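Local coordinates for acylneuraminate lyase (Mycoplasma synoviae, PDB 4N4Q), which is a (beta/alpha)8-barrel protein of the dihydrodipicolinate synthetase family, a lyase by name, with four protein chains in its assembly, at residues Val29-Asn34 with His264-Gly269; Asn87-Lys92 with Tyr125-Lys130; Ile138-Gln143 with Asp152-Leu157; Ile249-Met254 with Glu281-His286. All coordinates share one frame; numbering follows the deposited sequence.

Contact 1 of 4, residues Val29-Asn34 with His264-Gly269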
loop_
_atom_site.group_PDB
_atom_site.type_symbol
_atom_site.label_atom_id
_atom_site.label_comp_id
_atom_site.label_asym_id
_atom_site.label_seq_id
_atom_site.Cartn_x
_atom_site.Cartn_y
_atom_site.Cartn_z
ATOM N N VAL B 29 -36.523 -6.845 13.734
ATOM C CA VAL B 29 -35.459 -7.639 14.384
ATOM C C VAL B 29 -35.935 -9.094 14.585
ATOM O O VAL B 29 -35.266 -10.032 14.162
ATOM C CB VAL B 29 -34.932 -6.969 15.677
ATOM C CG1 VAL B 29 -33.917 -7.864 16.382
ATOM C CG2 VAL B 29 -34.299 -5.577 15.356
ATOM N N LYS B 30 -37.109 -9.280 15.177
ATOM C CA LYS B 30 -37.667 -10.627 15.384
ATOM C C LYS B 30 -37.878 -11.435 14.109
ATOM O O LYS B 30 -37.574 -12.631 14.062
ATOM C CB LYS B 30 -39.004 -10.529 16.109
ATOM C CG LYS B 30 -38.927 -10.834 17.572
ATOM C CD LYS B 30 -38.795 -9.595 18.450
ATOM C CE LYS B 30 -39.380 -9.897 19.816
ATOM N NZ LYS B 30 -38.668 -11.017 20.493
ATOM N N GLU B 31 -38.420 -10.783 13.081
ATOM C CA GLU B 31 -38.698 -11.442 11.811
ATOM C C GLU B 31 -37.410 -11.859 11.124
ATOM O O GLU B 31 -37.363 -12.892 10.491
ATOM C CB GLU B 31 -39.515 -10.521 10.915
ATOM C CG GLU B 31 -40.939 -10.232 11.443
ATOM C CD GLU B 31 -41.828 -9.661 10.359
ATOM O OE1 GLU B 31 -41.491 -9.823 9.162
ATOM O OE2 GLU B 31 -42.866 -9.049 10.689
ATOM N N VAL B 32 -36.355 -11.063 11.276
ATOM C CA VAL B 32 -35.084 -11.386 10.636
ATOM C C VAL B 32 -34.524 -12.633 11.291
ATOM O O VAL B 32 -34.145 -13.586 10.613
ATOM C CB VAL B 32 -34.087 -10.189 10.679
ATOM C CG1 VAL B 32 -32.681 -10.611 10.264
ATOM C CG2 VAL B 32 -34.562 -9.100 9.771
ATOM N N VAL B 33 -34.535 -12.642 12.619
ATOM C CA VAL B 33 -34.088 -13.802 13.385
ATOM C C VAL B 33 -34.872 -15.066 13.009
ATOM O O VAL B 33 -34.271 -16.122 12.855
ATOM C CB VAL B 33 -34.173 -13.558 14.907
ATOM C CG1 VAL B 33 -33.811 -14.823 15.674
ATOM C CG2 VAL B 33 -33.276 -12.407 15.317
ATOM N N ASN B 34 -36.205 -14.947 12.885
ATOM C CA ASN B 34 -37.050 -16.066 12.459
ATOM C C ASN B 34 -36.698 -16.514 11.031
ATOM O O ASN B 34 -36.570 -17.719 10.764
ATOM C CB ASN B 34 -38.542 -15.723 12.555
ATOM C CG ASN B 34 -39.019 -15.575 13.973
ATOM O OD1 ASN B 34 -38.503 -16.199 14.879
ATOM N ND2 ASN B 34 -40.027 -14.744 14.170
ATOM N N HIS B 264 -38.840 -11.439 0.073
ATOM C CA HIS B 264 -39.332 -12.700 0.613
ATOM C C HIS B 264 -40.391 -12.487 1.709
ATOM O O HIS B 264 -40.777 -13.436 2.385
ATOM C CB HIS B 264 -38.156 -13.509 1.180
ATOM C CG HIS B 264 -37.258 -14.098 0.135
ATOM N ND1 HIS B 264 -36.469 -13.328 -0.697
ATOM C CD2 HIS B 264 -37.015 -15.386 -0.203
ATOM C CE1 HIS B 264 -35.789 -14.116 -1.507
ATOM N NE2 HIS B 264 -36.094 -15.370 -1.223
ATOM N N GLY B 265 -40.808 -11.236 1.907
ATOM C CA GLY B 265 -41.814 -10.878 2.896
ATOM C C GLY B 265 -41.336 -10.727 4.331
ATOM O O GLY B 265 -42.138 -10.852 5.266
ATOM N N VAL B 266 -40.038 -10.477 4.512
ATOM C CA VAL B 266 -39.471 -10.270 5.841
ATOM C C VAL B 266 -39.292 -8.779 6.044
ATOM O O VAL B 266 -38.654 -8.108 5.234
ATOM C CB VAL B 266 -38.093 -10.970 6.020
ATOM C CG1 VAL B 266 -37.573 -10.792 7.449
ATOM C CG2 VAL B 266 -38.187 -12.437 5.663
ATOM N N ASP B 267 -39.868 -8.278 7.133
ATOM C CA ASP B 267 -39.857 -6.855 7.475
ATOM C C ASP B 267 -38.460 -6.348 7.908
ATOM O O ASP B 267 -38.295 -5.825 9.004
ATOM C CB ASP B 267 -40.895 -6.615 8.586
ATOM C CG ASP B 267 -41.495 -5.226 8.548
ATOM O OD1 ASP B 267 -41.150 -4.451 7.635
ATOM O OD2 ASP B 267 -42.318 -4.915 9.442
ATOM N N ALA B 268 -37.473 -6.494 7.023
ATOM C CA ALA B 268 -36.059 -6.204 7.314
ATOM C C ALA B 268 -35.730 -4.709 7.268
ATOM O O ALA B 268 -34.667 -4.265 7.757
ATOM C CB ALA B 268 -35.172 -6.950 6.339
ATOM N N GLY B 269 -36.613 -3.944 6.644
ATOM C CA GLY B 269 -36.464 -2.499 6.605
ATOM C C GLY B 269 -35.335 -2.001 5.729
ATOM O O GLY B 269 -35.087 -2.527 4.631
HETATM O O HOH W 1 -41.678 -12.179 8.079
#
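Glu31 OE1 is gripped by two donors, the backbone NH of Asp267 and a water. The Asp267 N to Glu31 OE1 bond is 3.0 Å long and nearly straight, with 167° at the hydrogen, although the donor arrives from above the carboxylate plane, 44° out of it. The water donates to the same oxygen, 2.6 Å from Glu31 OE1, and also to Gly265 O at 3.1 Å, so one carboxylate oxygen links helix 26-38 to two points of the 264-269 backbone, directly to Asp267 N and through the water to Gly265 O. An extended chain beyond CG carries the Glu31 carboxylate that far, and it ends against Asp267 CB.

The loop has its own internal restraints. Gly265, at positive phi, is the C-prime residue of a Schellman motif closing helix 253-263, and an inverse gamma turn centred on Asp267 follows at once, held by Ala268 N to Val266 O at 2.7 Å. Beside the polar link, Val266 CG1 lies 3.7 Å from Glu31 O and also faces Val32. The CG2 branch of Val32 meets Ala268 CB at 4.1 Å, and Met261 of helix 253-263 packs on all three of Val32, Val266 and Ala268.

Asp267 turns its OD2 to His25 NE2, a hydrogen bond outside the pair. Its OD2 is still 4.4 Å from Glu31 OE2, with the carboxylate planes at 46°. Two acids this close would be expected to disfavour each other's ionised form, a cost that the NH and water on Glu31 and the His25 bond on Asp267 probably offset.

Contact 2 of 4, residues Asn87-Lys92 with Tyr125-Lys130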
loop_
_atom_site.group_PDB
_atom_site.type_symbol
_atom_site.label_atom_id
_atom_site.label_comp_id
_atom_site.label_asym_id
_atom_site.label_seq_id
_atom_site.Cartn_x
_atom_site.Cartn_y
_atom_site.Cartn_z
ATOM N N ASN B 87 -16.059 3.418 23.662
ATOM C CA ASN B 87 -16.656 3.616 24.968
ATOM C C ASN B 87 -16.547 2.286 25.701
ATOM O O ASN B 87 -17.289 1.330 25.401
ATOM C CB ASN B 87 -18.124 4.012 24.793
ATOM C CG ASN B 87 -18.643 4.853 25.929
ATOM O OD1 ASN B 87 -18.492 4.516 27.107
ATOM N ND2 ASN B 87 -19.290 5.945 25.586
ATOM N N ILE B 88 -15.606 2.214 26.644
ATOM C CA ILE B 88 -15.262 0.951 27.299
ATOM C C ILE B 88 -16.324 0.564 28.322
ATOM O O ILE B 88 -16.622 -0.616 28.496
ATOM C CB ILE B 88 -13.872 1.023 27.990
ATOM C CG1 ILE B 88 -12.827 1.632 27.045
ATOM C CG2 ILE B 88 -13.425 -0.347 28.517
ATOM C CD1 ILE B 88 -12.813 1.076 25.606
ATOM N N GLU B 89 -16.871 1.568 29.009
ATOM C CA GLU B 89 -17.878 1.344 30.040
ATOM C C GLU B 89 -19.151 0.797 29.417
ATOM O O GLU B 89 -19.826 -0.037 30.012
ATOM C CB GLU B 89 -18.166 2.636 30.817
ATOM C CG GLU B 89 -17.005 3.098 31.677
ATOM C CD GLU B 89 -16.582 2.041 32.674
ATOM O OE1 GLU B 89 -17.467 1.445 33.323
ATOM O OE2 GLU B 89 -15.363 1.796 32.802
ATOM N N GLU B 90 -19.464 1.270 28.215
ATOM C CA GLU B 90 -20.589 0.751 27.441
ATOM C C GLU B 90 -20.358 -0.706 26.987
ATOM O O GLU B 90 -21.177 -1.565 27.259
ATOM C CB GLU B 90 -20.874 1.673 26.273
ATOM C CG GLU B 90 -21.501 3.010 26.715
ATOM C CD GLU B 90 -22.040 3.808 25.547
ATOM O OE1 GLU B 90 -21.849 3.340 24.409
ATOM O OE2 GLU B 90 -22.638 4.897 25.763
ATOM N N THR B 91 -19.229 -0.982 26.345
ATOM C CA THR B 91 -18.808 -2.363 26.045
ATOM C C THR B 91 -18.854 -3.302 27.264
ATOM O O THR B 91 -19.333 -4.442 27.173
ATOM C CB THR B 91 -17.384 -2.395 25.405
ATOM O OG1 THR B 91 -17.326 -1.438 24.349
ATOM C CG2 THR B 91 -17.078 -3.776 24.837
ATOM N N LYS B 92 -18.373 -2.824 28.408
ATOM C CA LYS B 92 -18.485 -3.607 29.654
ATOM C C LYS B 92 -19.926 -3.994 30.046
ATOM O O LYS B 92 -20.215 -5.184 30.287
ATOM C CB LYS B 92 -17.798 -2.896 30.810
ATOM C CG LYS B 92 -16.330 -3.265 30.945
ATOM C CD LYS B 92 -15.852 -2.940 32.349
ATOM C CE LYS B 92 -14.961 -1.718 32.332
ATOM N NZ LYS B 92 -15.103 -0.992 33.620
ATOM N N TYR B 125 -8.794 -5.032 25.656
ATOM C CA TYR B 125 -9.315 -6.398 25.712
ATOM C C TYR B 125 -9.256 -6.969 27.111
ATOM O O TYR B 125 -10.154 -7.711 27.517
ATOM C CB TYR B 125 -8.590 -7.315 24.720
ATOM C CG TYR B 125 -9.093 -7.235 23.290
ATOM C CD1 TYR B 125 -10.447 -7.409 22.993
ATOM C CD2 TYR B 125 -8.216 -7.000 22.235
ATOM C CE1 TYR B 125 -10.910 -7.348 21.692
ATOM C CE2 TYR B 125 -8.665 -6.945 20.926
ATOM C CZ TYR B 125 -10.013 -7.113 20.655
ATOM O OH TYR B 125 -10.465 -7.073 19.351
ATOM N N GLU B 126 -8.227 -6.584 27.860
ATOM C CA GLU B 126 -8.061 -7.001 29.263
ATOM C C GLU B 126 -9.099 -6.466 30.227
ATOM O O GLU B 126 -9.521 -7.171 31.159
ATOM C CB GLU B 126 -6.683 -6.614 29.782
ATOM C CG GLU B 126 -5.654 -7.663 29.532
ATOM C CD GLU B 126 -4.614 -7.705 30.621
ATOM O OE1 GLU B 126 -4.426 -8.806 31.192
ATOM O OE2 GLU B 126 -4.006 -6.640 30.906
ATOM N N GLU B 127 -9.480 -5.207 30.024
ATOM C CA GLU B 127 -10.502 -4.589 30.844
ATOM C C GLU B 127 -11.869 -5.206 30.608
ATOM O O GLU B 127 -12.625 -5.421 31.568
ATOM C CB GLU B 127 -10.551 -3.084 30.606
ATOM C CG GLU B 127 -10.084 -2.257 31.797
ATOM C CD GLU B 127 -10.966 -1.041 32.020
ATOM O OE1 GLU B 127 -12.024 -1.173 32.666
ATOM O OE2 GLU B 127 -10.606 0.047 31.538
ATOM N N ILE B 128 -12.185 -5.473 29.335
ATOM C CA ILE B 128 -13.421 -6.152 28.959
ATOM C C ILE B 128 -13.536 -7.533 29.619
ATOM O O ILE B 128 -14.551 -7.834 30.237
ATOM C CB ILE B 128 -13.604 -6.281 27.408
ATOM C CG1 ILE B 128 -13.457 -4.922 26.707
ATOM C CG2 ILE B 128 -14.978 -6.882 27.097
ATOM C CD1 ILE B 128 -13.523 -4.983 25.176
ATOM N N SER B 129 -12.493 -8.359 29.516
ATOM C CA SER B 129 -12.573 -9.751 29.983
ATOM C C SER B 129 -12.917 -9.864 31.463
ATOM O O SER B 129 -13.402 -10.898 31.926
ATOM C CB SER B 129 -11.277 -10.510 29.681
ATOM O OG SER B 129 -10.189 -10.057 30.483
ATOM N N LYS B 130 -12.670 -8.786 32.196
ATOM C CA LYS B 130 -12.984 -8.704 33.602
ATOM C C LYS B 130 -14.479 -8.471 33.881
ATOM O O LYS B 130 -14.954 -8.742 34.985
ATOM C CB LYS B 130 -12.144 -7.590 34.227
ATOM C CG LYS B 130 -10.723 -8.017 34.516
ATOM C CD LYS B 130 -9.821 -6.856 34.859
ATOM C CE LYS B 130 -8.556 -7.383 35.547
ATOM N NZ LYS B 130 -7.558 -6.293 35.769
#
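Glu127 faces Ile88 and Lys92 where two neighbouring outer helices of the (beta/alpha)8 barrel, 88-100 and 118-129, pack side by side. Their short segments run in broadly the same direction, 9.8 Å apart at closest approach with a crossing angle of -37°, as expected for helices that each follow a parallel strand.

The two oxygens of Glu127 have different duties. OE1 forms a salt bridge of 3.2 Å with Lys92 NZ, and it also comes within 3.0 Å of Lys92 CE, so the end of the lysine chain lies alongside this oxygen. Bends at chi3 and chi4 bring that ammonium between two acids: NZ also bonds Glu89 OE2 at 2.9 Å, on the syn side and 27° out of the carboxylate plane. Lys92 therefore bridges Glu89 and Glu127, whose OE2 and OE1 lie 4.5 Å apart, and its charge probably eases their repulsion. OE2 of Glu127 points across the subunit boundary to Lys273 of the second subunit, a salt bridge, and the Ile88 side chain, which crosses the glutamate at about a right angle, packs on the same Lys273.

Next in sequence, Ile128 packs on Met136 of strand 136-139. Its CD1 touches Thr91 CG2 at 3.8 Å. The Thr91 hydroxyl is engaged at the start of its own helix, where Ser85 N also bonds it: Thr91 OG1, 3.0 Å from Asn87 O, and Thr91 N, 3.2 Å from it, reach that carbonyl from opposite faces of its plane.

Contact 3 of 4, residues Ile138-Gln143 with Asp152-Leu157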
loop_
_atom_site.group_PDB
_atom_site.type_symbol
_atom_site.label_atom_id
_atom_site.label_comp_id
_atom_site.label_asym_id
_atom_site.label_seq_id
_atom_site.Cartn_x
_atom_site.Cartn_y
_atom_site.Cartn_z
ATOM N N ILE B 138 -11.570 -12.255 19.688
ATOM C CA ILE B 138 -10.939 -11.004 19.260
ATOM C C ILE B 138 -10.953 -10.891 17.733
ATOM O O ILE B 138 -11.096 -11.902 17.051
ATOM C CB ILE B 138 -9.526 -10.815 19.897
ATOM C CG1 ILE B 138 -8.546 -11.874 19.413
ATOM C CG2 ILE B 138 -9.631 -10.850 21.439
ATOM C CD1 ILE B 138 -7.117 -11.563 19.764
ATOM N N TYR B 139 -10.869 -9.679 17.179
ATOM C CA TYR B 139 -10.748 -9.559 15.717
ATOM C C TYR B 139 -9.295 -9.794 15.319
ATOM O O TYR B 139 -8.382 -9.440 16.067
ATOM C CB TYR B 139 -11.263 -8.210 15.206
ATOM C CG TYR B 139 -12.749 -8.214 14.859
ATOM C CD1 TYR B 139 -13.705 -8.419 15.848
ATOM C CD2 TYR B 139 -13.185 -8.030 13.536
ATOM C CE1 TYR B 139 -15.072 -8.425 15.556
ATOM C CE2 TYR B 139 -14.553 -8.044 13.219
ATOM C CZ TYR B 139 -15.492 -8.235 14.250
ATOM O OH TYR B 139 -16.843 -8.253 13.986
ATOM N N TYR B 140 -9.054 -10.419 14.171
ATOM C CA TYR B 140 -7.659 -10.584 13.751
ATOM C C TYR B 140 -7.097 -9.219 13.370
ATOM O O TYR B 140 -7.712 -8.494 12.572
ATOM C CB TYR B 140 -7.494 -11.560 12.597
ATOM C CG TYR B 140 -6.118 -11.511 11.974
ATOM C CD1 TYR B 140 -5.037 -12.148 12.584
ATOM C CD2 TYR B 140 -5.890 -10.821 10.782
ATOM C CE1 TYR B 140 -3.775 -12.108 12.026
ATOM C CE2 TYR B 140 -4.631 -10.779 10.215
ATOM C CZ TYR B 140 -3.582 -11.430 10.848
ATOM O OH TYR B 140 -2.336 -11.404 10.306
ATOM N N LEU B 141 -5.952 -8.887 13.975
ATOM C CA LEU B 141 -5.256 -7.607 13.783
ATOM C C LEU B 141 -3.919 -7.817 13.045
ATOM O O LEU B 141 -2.977 -8.356 13.646
ATOM C CB LEU B 141 -4.938 -6.945 15.141
ATOM C CG LEU B 141 -5.560 -7.212 16.528
ATOM C CD1 LEU B 141 -4.867 -6.318 17.541
ATOM C CD2 LEU B 141 -7.047 -6.965 16.597
ATOM N N PRO B 142 -3.823 -7.401 11.751
ATOM C CA PRO B 142 -2.515 -7.459 11.045
ATOM C C PRO B 142 -1.463 -6.435 11.540
ATOM O O PRO B 142 -0.288 -6.791 11.758
ATOM C CB PRO B 142 -2.887 -7.178 9.576
ATOM C CG PRO B 142 -4.250 -6.483 9.633
ATOM C CD PRO B 142 -4.940 -7.068 10.834
ATOM N N GLN B 143 -1.884 -5.182 11.712
ATOM C CA GLN B 143 -0.964 -4.073 11.973
ATOM C C GLN B 143 -1.595 -3.037 12.897
ATOM O O GLN B 143 -2.705 -2.566 12.638
ATOM C CB GLN B 143 -0.561 -3.399 10.651
ATOM N N ASP B 152 3.254 -14.577 16.948
ATOM C CA ASP B 152 3.544 -14.665 18.396
ATOM C C ASP B 152 2.901 -13.552 19.222
ATOM O O ASP B 152 2.520 -13.774 20.372
ATOM C CB ASP B 152 5.055 -14.670 18.667
ATOM C CG ASP B 152 5.684 -16.061 18.553
ATOM O OD1 ASP B 152 4.965 -17.085 18.687
ATOM O OD2 ASP B 152 6.918 -16.124 18.331
ATOM N N GLN B 153 2.793 -12.361 18.637
ATOM C CA GLN B 153 2.248 -11.175 19.322
ATOM C C GLN B 153 0.722 -11.235 19.484
ATOM O O GLN B 153 0.151 -10.733 20.466
ATOM C CB GLN B 153 2.638 -9.926 18.535
ATOM C CG GLN B 153 2.061 -8.630 19.057
ATOM C CD GLN B 153 3.062 -7.804 19.846
ATOM O OE1 GLN B 153 3.076 -7.843 21.075
ATOM N NE2 GLN B 153 3.904 -7.049 19.139
ATOM N N PHE B 154 0.071 -11.845 18.505
ATOM C CA PHE B 154 -1.369 -12.017 18.515
ATOM C C PHE B 154 -1.753 -13.058 19.555
ATOM O O PHE B 154 -2.875 -13.060 20.055
ATOM C CB PHE B 154 -1.847 -12.443 17.131
ATOM C CG PHE B 154 -3.334 -12.438 16.978
ATOM C CD1 PHE B 154 -4.045 -11.237 16.950
ATOM C CD2 PHE B 154 -4.035 -13.633 16.848
ATOM C CE1 PHE B 154 -5.433 -11.231 16.809
ATOM C CE2 PHE B 154 -5.421 -13.632 16.702
ATOM C CZ PHE B 154 -6.118 -12.428 16.687
ATOM N N GLY B 155 -0.811 -13.944 19.881
ATOM C CA GLY B 155 -1.028 -14.955 20.912
ATOM C C GLY B 155 -1.096 -14.369 22.303
ATOM O O GLY B 155 -1.688 -14.962 23.199
ATOM N N LYS B 156 -0.499 -13.192 22.480
ATOM C CA LYS B 156 -0.563 -12.482 23.756
ATOM C C LYS B 156 -1.996 -11.973 23.980
ATOM O O LYS B 156 -2.466 -11.866 25.116
ATOM C CB LYS B 156 0.441 -11.327 23.785
ATOM C CG LYS B 156 1.924 -11.740 23.654
ATOM C CD LYS B 156 2.700 -11.369 24.921
ATOM C CE LYS B 156 4.207 -11.251 24.673
ATOM N NZ LYS B 156 4.848 -12.597 24.504
ATOM N N LEU B 157 -2.685 -11.684 22.885
ATOM C CA LEU B 157 -4.088 -11.282 22.929
ATOM C C LEU B 157 -4.987 -12.491 23.166
ATOM O O LEU B 157 -5.950 -12.422 23.931
ATOM C CB LEU B 157 -4.481 -10.571 21.632
ATOM C CG LEU B 157 -3.873 -9.191 21.357
ATOM C CD1 LEU B 157 -4.249 -8.733 19.951
ATOM C CD2 LEU B 157 -4.347 -8.173 22.398
#
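Phe154 sets its ring off from the helix with CG anti to the backbone N (chi1 -171°), while Ile138 holds CG1 in the crowded position between its N and carbonyl carbon (chi1 65°); the two side chains thus reach each other from opposite directions. Ile138 CD1 ends 3.3 Å from Phe154 CZ and 3.4 Å from Leu157 CB, both tight fits, filling the notch between two residues one helical turn apart.

Tyr140 supplies the aromatic partner. Its edge points at one face of the Phe154 ring, with CD1 4.2 Å above the plane and over the centre; the centroids are 5.5 Å apart and the planes at 63°, an edge-to-face pair. Leu179 of helix 173-182 touches both rings. In the plane of the phenyl ring, Tyr139 O approaches Phe154 CE1 at 3.5 Å, consistent with a weak attraction to the partly positive ring hydrogens. Further along, Leu141 CD1 and Leu157 CD1 meet tip to tip at 3.5 Å.

Strand 136-139 and the loop leaving it are thereby covered by the helix that follows, 151-158, through an almost wholly apolar interface: the strand-to-helix packing of a beta-alpha unit in a (beta/alpha)8 barrel.

Contact 4 of 4, residues Ile249-Met254 with Glu281-His286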
loop_
_atom_site.group_PDB
_atom_site.type_symbol
_atom_site.label_atom_id
_atom_site.label_comp_id
_atom_site.label_asym_id
_atom_site.label_seq_id
_atom_site.Cartn_x
_atom_site.Cartn_y
_atom_site.Cartn_z
ATOM N N ILE B 249 -23.067 -7.423 -4.187
ATOM C CA ILE B 249 -22.437 -6.156 -3.814
ATOM C C ILE B 249 -22.270 -5.173 -4.983
ATOM O O ILE B 249 -21.518 -4.201 -4.878
ATOM C CB ILE B 249 -21.066 -6.371 -3.129
ATOM C CG1 ILE B 249 -20.046 -6.988 -4.103
ATOM C CG2 ILE B 249 -21.230 -7.183 -1.849
ATOM C CD1 ILE B 249 -18.672 -7.241 -3.483
ATOM N N SER B 250 -22.962 -5.426 -6.090
ATOM C CA SER B 250 -22.994 -4.464 -7.176
ATOM C C SER B 250 -23.791 -3.242 -6.803
ATOM O O SER B 250 -23.506 -2.152 -7.284
ATOM C CB SER B 250 -23.532 -5.094 -8.442
ATOM O OG SER B 250 -22.451 -5.752 -9.079
ATOM N N LYS B 251 -24.787 -3.429 -5.940
ATOM C CA LYS B 251 -25.357 -2.335 -5.163
ATOM C C LYS B 251 -24.851 -2.463 -3.725
ATOM O O LYS B 251 -24.214 -3.458 -3.379
ATOM C CB LYS B 251 -26.880 -2.387 -5.194
ATOM C CG LYS B 251 -27.489 -2.350 -6.602
ATOM C CD LYS B 251 -27.151 -1.070 -7.334
ATOM C CE LYS B 251 -28.247 -0.694 -8.334
ATOM N NZ LYS B 251 -28.175 -1.535 -9.551
ATOM N N GLY B 252 -25.124 -1.471 -2.887
ATOM C CA GLY B 252 -24.703 -1.526 -1.499
ATOM C C GLY B 252 -25.166 -2.820 -0.841
ATOM O O GLY B 252 -26.279 -3.290 -1.073
ATOM N N LEU B 253 -24.300 -3.378 -0.007
ATOM C CA LEU B 253 -24.501 -4.716 0.566
ATOM C C LEU B 253 -25.753 -4.791 1.426
ATOM O O LEU B 253 -26.645 -5.604 1.181
ATOM C CB LEU B 253 -23.259 -5.113 1.373
ATOM C CG LEU B 253 -23.252 -6.355 2.246
ATOM C CD1 LEU B 253 -23.490 -7.615 1.423
ATOM C CD2 LEU B 253 -21.928 -6.446 3.042
ATOM N N MET B 254 -25.794 -3.932 2.443
ATOM C CA MET B 254 -26.842 -3.966 3.442
ATOM C C MET B 254 -28.216 -3.598 2.873
ATOM O O MET B 254 -29.197 -4.230 3.249
ATOM C CB MET B 254 -26.478 -3.114 4.664
ATOM C CG MET B 254 -25.574 -3.846 5.673
ATOM S SD MET B 254 -23.825 -3.796 5.196
ATOM C CE MET B 254 -23.345 -2.205 5.852
ATOM N N GLU B 281 -37.549 1.213 -7.049
ATOM C CA GLU B 281 -37.675 0.170 -8.040
ATOM C C GLU B 281 -36.338 -0.405 -8.437
ATOM O O GLU B 281 -36.222 -1.606 -8.686
ATOM C CB GLU B 281 -38.455 0.696 -9.245
ATOM C CG GLU B 281 -39.918 1.017 -8.913
ATOM C CD GLU B 281 -40.671 -0.153 -8.273
ATOM O OE1 GLU B 281 -40.311 -1.330 -8.511
ATOM O OE2 GLU B 281 -41.639 0.108 -7.527
ATOM N N GLU B 282 -35.330 0.460 -8.454
ATOM C CA GLU B 282 -33.945 0.077 -8.718
ATOM C C GLU B 282 -33.457 -1.038 -7.783
ATOM O O GLU B 282 -32.855 -2.021 -8.236
ATOM C CB GLU B 282 -33.048 1.309 -8.573
ATOM C CG GLU B 282 -31.558 1.034 -8.711
ATOM C CD GLU B 282 -30.727 2.282 -8.531
ATOM O OE1 GLU B 282 -31.321 3.366 -8.340
ATOM O OE2 GLU B 282 -29.481 2.179 -8.583
ATOM N N ILE B 283 -33.710 -0.870 -6.489
ATOM C CA ILE B 283 -33.298 -1.847 -5.477
ATOM C C ILE B 283 -34.168 -3.124 -5.474
ATOM O O ILE B 283 -33.636 -4.230 -5.321
ATOM C CB ILE B 283 -33.168 -1.196 -4.067
ATOM C CG1 ILE B 283 -32.232 -2.003 -3.159
ATOM C CG2 ILE B 283 -34.543 -0.950 -3.415
ATOM C CD1 ILE B 283 -30.768 -2.097 -3.649
ATOM N N LYS B 284 -35.486 -2.973 -5.673
ATOM C CA LYS B 284 -36.388 -4.123 -5.867
ATOM C C LYS B 284 -35.937 -4.991 -7.042
ATOM O O LYS B 284 -35.823 -6.215 -6.912
ATOM C CB LYS B 284 -37.845 -3.668 -6.071
ATOM C CG LYS B 284 -38.843 -4.836 -6.277
ATOM C CD LYS B 284 -40.297 -4.363 -6.330
ATOM C CE LYS B 284 -41.127 -5.247 -7.264
ATOM N NZ LYS B 284 -42.454 -4.639 -7.516
ATOM N N LYS B 285 -35.682 -4.360 -8.188
ATOM C CA LYS B 285 -35.217 -5.081 -9.366
ATOM C C LYS B 285 -33.860 -5.764 -9.137
ATOM O O LYS B 285 -33.646 -6.882 -9.590
ATOM C CB LYS B 285 -35.200 -4.178 -10.611
ATOM C CG LYS B 285 -36.596 -3.847 -11.171
ATOM C CD LYS B 285 -36.474 -2.992 -12.423
ATOM C CE LYS B 285 -37.826 -2.430 -12.894
ATOM N NZ LYS B 285 -38.302 -1.292 -12.044
ATOM N N HIS B 286 -32.956 -5.098 -8.425
ATOM C CA HIS B 286 -31.728 -5.758 -7.966
ATOM C C HIS B 286 -32.049 -6.999 -7.109
ATOM O O HIS B 286 -31.467 -8.067 -7.321
ATOM C CB HIS B 286 -30.810 -4.775 -7.224
ATOM C CG HIS B 286 -29.492 -5.360 -6.815
ATOM N ND1 HIS B 286 -28.611 -5.924 -7.712
ATOM C CD2 HIS B 286 -28.901 -5.456 -5.601
ATOM C CE1 HIS B 286 -27.541 -6.350 -7.072
ATOM N NE2 HIS B 286 -27.690 -6.077 -5.789
#
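One face of the His286 imidazole carries Lys251 CG, which sits 3.6 Å from the ring centroid and only 13° off the ring normal, a CH-pi contact over the centre of the ring. Lys251 CB adds to it, lying 3.7 Å from His286 CD2. Ser250 CB approaches the same ring obliquely and at longer range. At the rim, NE2 is hydrogen-bonded to Leu248 O, the carbonyl at the end of helix 231-248, which fixes how the imidazole is rotated. With CG anti to the backbone N (chi1 -176°), the ring projects from helix 280-294 toward the 249-252 turn.

Bent at chi2, the lysine chain passes over the imidazole and on toward Glu282, running opposite to the histidine side chain. Glu282 is fully extended and offers OE2, which lies 3.1 Å from Lys251 CE. A second bend, at chi4 (-76°), leaves NZ 4.1 Å from that oxygen, beyond a salt bridge. Ile283 CD1 completes the apolar side, 4.2 Å from Lys251 CB. Just after the lysine, Gly252 is the N-cap residue of helix 253-263, and its N bonds Tyr278 OH, anchoring the turn.

Lys251 thus packs mainly by its methylenes. The carbonyl bond implies a proton on His286 NE2, and the ammonium and Glu282 attract each other only through a long electrostatic contact, which would probably be weakened further by solvent.

Contact 3 is the buried one and relies on apolar and aromatic packing; the other three are partly buried and mix hydrocarbon with charge. Contacts 2 and 3 belong to the barrel proper and touch, since helix 118-129 leads into strand 136-139 and Tyr125 of contact 2 packs on Ile138 and Leu157 of contact 3. Contacts 1 and 4, whose centres are 17 Å apart, involve the C-terminal helices and do not touch, although helix 253-263 lies between their loops. Contact 1 joins that region to barrel helix 26-38. The polar chemistry of the three partly buried contacts differs too: a water-assisted carboxylate-to-backbone bond in contact 1, a salt-bridge network at a subunit boundary in contact 2, and a long charge pair in contact 4.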